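PDB 1R9D: glycerol dehydratase from Clostridium butyricum, which probably dehydrates glycerol to 3-hydroxypropionaldehyde without coenzyme B12, by the radical chemistry of the glycyl radical enzymes. Local coordinates for residues 638-650 with 660-672. Numbering follows the deposited sequence.
Sequences GLYPSSINVYFGS and KSGQPLADGVSPS
Asn-645 and Leu-665 fasten a short helix, 644-650, to the irregular chain that runs beside it, a largely buried loop-on-helix contact within one subunit. Two hydrogen bonds join this pair in opposite directions. Leu-665 N gives a nearly straight bond (177°) to Asn-645 O at 3.0 Å, arriving above the carbonyl plane, while Gly-649 N, the helical donor, comes to the same oxygen from the opposite face. Asn-645 ND2 in turn reaches Leu-665 O at 3.0 Å, and that oxygen lies near the plane of the Asn-645 amide; with CG set between backbone N and carbonyl carbon (chi1 60°), ND2 points at it. Asp-778 of helix 773-781 takes a second bond from ND2. A turn further along, Gly-649, without a side chain, brings its CA to 3.0 Å from Gln-663 O. In the PFL-like fold of glycyl radical enzymes, this pairing joins chain assigned to the pyruvate formate lyase-like family with chain assigned to the glycine radical family, and Tyr-640, just before the helix, borders the bound glycerol. Packing continues to either side of Asn-645 along the chain. Leu-665 CD1 makes an apolar contact 3.8 Å from Phe-648 CB, and the Pro-641 ring lies over the turn 667-670, CD 3.3 Å from Gly-668 N. Beyond it, the apolar Leu-639 and Val-669 cross almost perpendicularly, with Leu-639 CB 3.9 Å from Val-669 CG1.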
loop_
_atom_site.group_PDB
_atom_site.type_symbol
_atom_site.label_atom_id
_atom_site.label_comp_id
_atom_site.label_asym_id
_atom_site.label_seq_id
_atom_site.Cartn_x
_atom_site.Cartn_y
_atom_site.Cartn_z
ATOM N N GLY A 638 5.120 -29.245 -5.485
ATOM C CA GLY A 638 6.093 -29.773 -6.420
ATOM C C GLY A 638 6.963 -30.726 -5.613
ATOM O O GLY A 638 6.900 -30.710 -4.382
ATOM N N LEU A 639 7.754 -31.551 -6.294
ATOM C CA LEU A 639 8.647 -32.501 -5.634
ATOM C C LEU A 639 9.998 -32.516 -6.354
ATOM O O LEU A 639 10.276 -33.414 -7.143
ATOM C CB LEU A 639 8.025 -33.911 -5.644
ATOM C CG LEU A 639 6.681 -34.098 -4.923
ATOM C CD1 LEU A 639 6.095 -35.446 -5.301
ATOM C CD2 LEU A 639 6.864 -33.991 -3.409
ATOM N N TYR A 640 10.816 -31.493 -6.104
ATOM C CA TYR A 640 12.152 -31.389 -6.703
ATOM C C TYR A 640 13.068 -30.745 -5.660
ATOM O O TYR A 640 12.593 -30.034 -4.773
ATOM C CB TYR A 640 12.111 -30.613 -8.026
ATOM C CG TYR A 640 11.748 -29.146 -7.952
ATOM C CD1 TYR A 640 12.699 -28.190 -7.603
ATOM C CD2 TYR A 640 10.471 -28.710 -8.304
ATOM C CE1 TYR A 640 12.389 -26.825 -7.612
ATOM C CE2 TYR A 640 10.148 -27.354 -8.316
ATOM C CZ TYR A 640 11.108 -26.419 -7.973
ATOM O OH TYR A 640 10.787 -25.080 -7.999
ATOM N N PRO A 641 14.393 -30.956 -5.765
ATOM C CA PRO A 641 15.219 -30.356 -4.722
ATOM C C PRO A 641 16.355 -29.400 -5.058
ATOM O O PRO A 641 17.004 -28.903 -4.138
ATOM C CB PRO A 641 15.798 -31.588 -4.063
ATOM C CG PRO A 641 16.227 -32.375 -5.308
ATOM C CD PRO A 641 15.087 -32.124 -6.341
ATOM N N SER A 642 16.616 -29.153 -6.334
ATOM C CA SER A 642 17.767 -28.323 -6.696
ATOM C C SER A 642 18.936 -29.084 -6.047
ATOM O O SER A 642 19.098 -30.277 -6.305
ATOM C CB SER A 642 17.647 -26.915 -6.113
ATOM O OG SER A 642 18.675 -26.085 -6.635
ATOM N N SER A 643 19.739 -28.432 -5.207
ATOM C CA SER A 643 20.840 -29.142 -4.547
ATOM C C SER A 643 20.630 -29.216 -3.032
ATOM O O SER A 643 21.529 -29.624 -2.295
ATOM C CB SER A 643 22.191 -28.464 -4.847
ATOM O OG SER A 643 22.261 -27.134 -4.344
ATOM N N ILE A 644 19.431 -28.860 -2.574
ATOM C CA ILE A 644 19.143 -28.830 -1.145
ATOM C C ILE A 644 19.005 -30.169 -0.421
ATOM O O ILE A 644 19.013 -30.201 0.808
ATOM C CB ILE A 644 17.880 -27.970 -0.853
ATOM C CG1 ILE A 644 17.950 -27.410 0.573
ATOM C CG2 ILE A 644 16.614 -28.816 -1.000
ATOM C CD1 ILE A 644 16.884 -26.362 0.877
ATOM N N ASN A 645 18.891 -31.271 -1.157
ATOM C CA ASN A 645 18.759 -32.572 -0.500
ATOM C C ASN A 645 19.990 -32.900 0.352
ATOM O O ASN A 645 19.893 -33.619 1.345
ATOM C CB ASN A 645 18.504 -33.682 -1.528
ATOM C CG ASN A 645 19.621 -33.819 -2.540
ATOM O OD1 ASN A 645 19.890 -32.906 -3.322
ATOM N ND2 ASN A 645 20.277 -34.973 -2.536
ATOM N N VAL A 646 21.145 -32.369 -0.035
ATOM C CA VAL A 646 22.369 -32.599 0.726
ATOM C C VAL A 646 22.304 -31.762 2.003
ATOM O O VAL A 646 22.485 -32.282 3.100
ATOM C CB VAL A 646 23.617 -32.212 -0.096
ATOM C CG1 VAL A 646 24.876 -32.345 0.761
ATOM C CG2 VAL A 646 23.722 -33.114 -1.323
ATOM N N TYR A 647 22.023 -30.469 1.860
ATOM C CA TYR A 647 21.919 -29.581 3.017
ATOM C C TYR A 647 20.826 -30.028 3.990
ATOM O O TYR A 647 21.045 -30.066 5.202
ATOM C CB TYR A 647 21.636 -28.145 2.569
ATOM C CG TYR A 647 21.490 -27.179 3.722
ATOM C CD1 TYR A 647 22.538 -26.974 4.618
ATOM C CD2 TYR A 647 20.308 -26.465 3.916
ATOM C CE1 TYR A 647 22.415 -26.083 5.682
ATOM C CE2 TYR A 647 20.176 -25.569 4.978
ATOM C CZ TYR A 647 21.234 -25.385 5.853
ATOM O OH TYR A 647 21.120 -24.497 6.900
ATOM N N PHE A 648 19.646 -30.350 3.465
ATOM C CA PHE A 648 18.544 -30.801 4.316
ATOM C C PHE A 648 18.973 -32.059 5.068
ATOM O O PHE A 648 18.656 -32.231 6.246
ATOM C CB PHE A 648 17.293 -31.110 3.476
ATOM C CG PHE A 648 16.309 -29.955 3.368
ATOM C CD1 PHE A 648 15.151 -30.088 2.592
ATOM C CD2 PHE A 648 16.520 -28.759 4.050
ATOM C CE1 PHE A 648 14.218 -29.045 2.501
ATOM C CE2 PHE A 648 15.592 -27.707 3.965
ATOM C CZ PHE A 648 14.441 -27.854 3.189
ATOM N N GLY A 649 19.702 -32.932 4.380
ATOM C CA GLY A 649 20.164 -34.161 5.003
ATOM C C GLY A 649 21.070 -33.912 6.199
ATOM O O GLY A 649 21.006 -34.628 7.200
ATOM N N SER A 650 21.915 -32.894 6.095
ATOM C CA SER A 650 22.837 -32.554 7.175
ATOM C C SER A 650 22.099 -32.063 8.420
ATOM O O SER A 650 22.644 -32.098 9.526
ATOM C CB SER A 650 23.820 -31.473 6.713
ATOM O OG SER A 650 23.212 -30.187 6.724
ATOM N N LYS A 660 21.714 -42.871 8.210
ATOM C CA LYS A 660 22.325 -42.265 9.392
ATOM C C LYS A 660 22.188 -40.746 9.417
ATOM O O LYS A 660 22.050 -40.104 8.376
ATOM C CB LYS A 660 23.806 -42.638 9.485
ATOM C CG LYS A 660 24.055 -44.132 9.577
ATOM C CD LYS A 660 25.447 -44.430 10.111
ATOM C CE LYS A 660 25.591 -43.933 11.543
ATOM N NZ LYS A 660 26.904 -44.294 12.135
ATOM N N SER A 661 22.237 -40.187 10.619
ATOM C CA SER A 661 22.117 -38.750 10.819
ATOM C C SER A 661 23.112 -37.948 9.985
ATOM O O SER A 661 24.273 -38.338 9.830
ATOM C CB SER A 661 22.306 -38.420 12.304
ATOM O OG SER A 661 22.230 -37.025 12.544
ATOM N N GLY A 662 22.639 -36.830 9.440
ATOM C CA GLY A 662 23.491 -35.958 8.653
ATOM C C GLY A 662 23.730 -36.341 7.206
ATOM O O GLY A 662 24.339 -35.573 6.461
ATOM N N GLN A 663 23.260 -37.517 6.798
ATOM C CA GLN A 663 23.447 -37.972 5.422
ATOM C C GLN A 663 22.446 -37.318 4.471
ATOM O O GLN A 663 21.359 -36.925 4.880
ATOM C CB GLN A 663 23.318 -39.497 5.351
ATOM C CG GLN A 663 24.451 -40.223 6.063
ATOM C CD GLN A 663 25.787 -39.959 5.406
ATOM O OE1 GLN A 663 26.018 -40.365 4.269
ATOM N NE2 GLN A 663 26.672 -39.266 6.115
ATOM N N PRO A 664 22.810 -37.189 3.186
ATOM C CA PRO A 664 21.918 -36.571 2.200
ATOM C C PRO A 664 20.580 -37.283 2.079
ATOM O O PRO A 664 20.479 -38.479 2.342
ATOM C CB PRO A 664 22.709 -36.678 0.899
ATOM C CG PRO A 664 24.141 -36.649 1.362
ATOM C CD PRO A 664 24.101 -37.549 2.573
ATOM N N LEU A 665 19.555 -36.536 1.690
ATOM C CA LEU A 665 18.241 -37.117 1.464
ATOM C C LEU A 665 18.248 -37.451 -0.025
ATOM O O LEU A 665 19.176 -37.070 -0.742
ATOM C CB LEU A 665 17.135 -36.099 1.753
ATOM C CG LEU A 665 17.008 -35.568 3.179
ATOM C CD1 LEU A 665 15.827 -34.599 3.253
ATOM C CD2 LEU A 665 16.807 -36.726 4.142
ATOM N N ALA A 666 17.229 -38.163 -0.491
ATOM C CA ALA A 666 17.132 -38.512 -1.904
ATOM C C ALA A 666 16.744 -37.271 -2.709
ATOM O O ALA A 666 16.124 -36.348 -2.177
ATOM C CB ALA A 666 16.090 -39.608 -2.102
ATOM N N ASP A 667 17.104 -37.262 -3.990
ATOM C CA ASP A 667 16.814 -36.139 -4.883
ATOM C C ASP A 667 15.502 -36.317 -5.658
ATOM O O ASP A 667 15.302 -37.330 -6.321
ATOM C CB ASP A 667 17.980 -35.962 -5.863
ATOM C CG ASP A 667 18.364 -37.263 -6.557
ATOM O OD1 ASP A 667 18.145 -37.377 -7.780
ATOM O OD2 ASP A 667 18.878 -38.180 -5.875
ATOM N N GLY A 668 14.614 -35.329 -5.569
ATOM C CA GLY A 668 13.342 -35.399 -6.272
ATOM C C GLY A 668 12.547 -36.640 -5.899
ATOM O O GLY A 668 12.401 -36.953 -4.721
ATOM N N VAL A 669 12.028 -37.345 -6.899
ATOM C CA VAL A 669 11.269 -38.564 -6.643
ATOM C C VAL A 669 12.105 -39.794 -6.999
ATOM O O VAL A 669 11.577 -40.893 -7.160
ATOM C CB VAL A 669 9.944 -38.584 -7.445
ATOM C CG1 VAL A 669 9.037 -37.465 -6.948
ATOM C CG2 VAL A 669 10.224 -38.429 -8.945
ATOM N N SER A 670 13.418 -39.597 -7.123
ATOM C CA SER A 670 14.335 -40.684 -7.463
ATOM C C SER A 670 14.572 -41.595 -6.258
ATOM O O SER A 670 14.550 -41.144 -5.118
ATOM C CB SER A 670 15.697 -40.120 -7.902
ATOM O OG SER A 670 15.561 -39.068 -8.839
ATOM N N PRO A 671 14.800 -42.897 -6.501
ATOM C CA PRO A 671 15.050 -43.835 -5.401
ATOM C C PRO A 671 16.324 -43.419 -4.658
ATOM O O PRO A 671 17.180 -42.741 -5.234
ATOM C CB PRO A 671 15.227 -45.171 -6.123
ATOM C CG PRO A 671 14.331 -45.027 -7.318
ATOM C CD PRO A 671 14.632 -43.610 -7.779
ATOM N N SER A 672 16.447 -43.807 -3.390
ATOM C CA SER A 672 17.639 -43.476 -2.605
ATOM C C SER A 672 18.846 -44.209 -3.182
ATOM O O SER A 672 18.702 -45.262 -3.792
ATOM C CB SER A 672 17.457 -43.880 -1.138
ATOM O OG SER A 672 16.474 -43.085 -0.499
HETATM O O HOH W 1 24.142 -34.400 3.932
#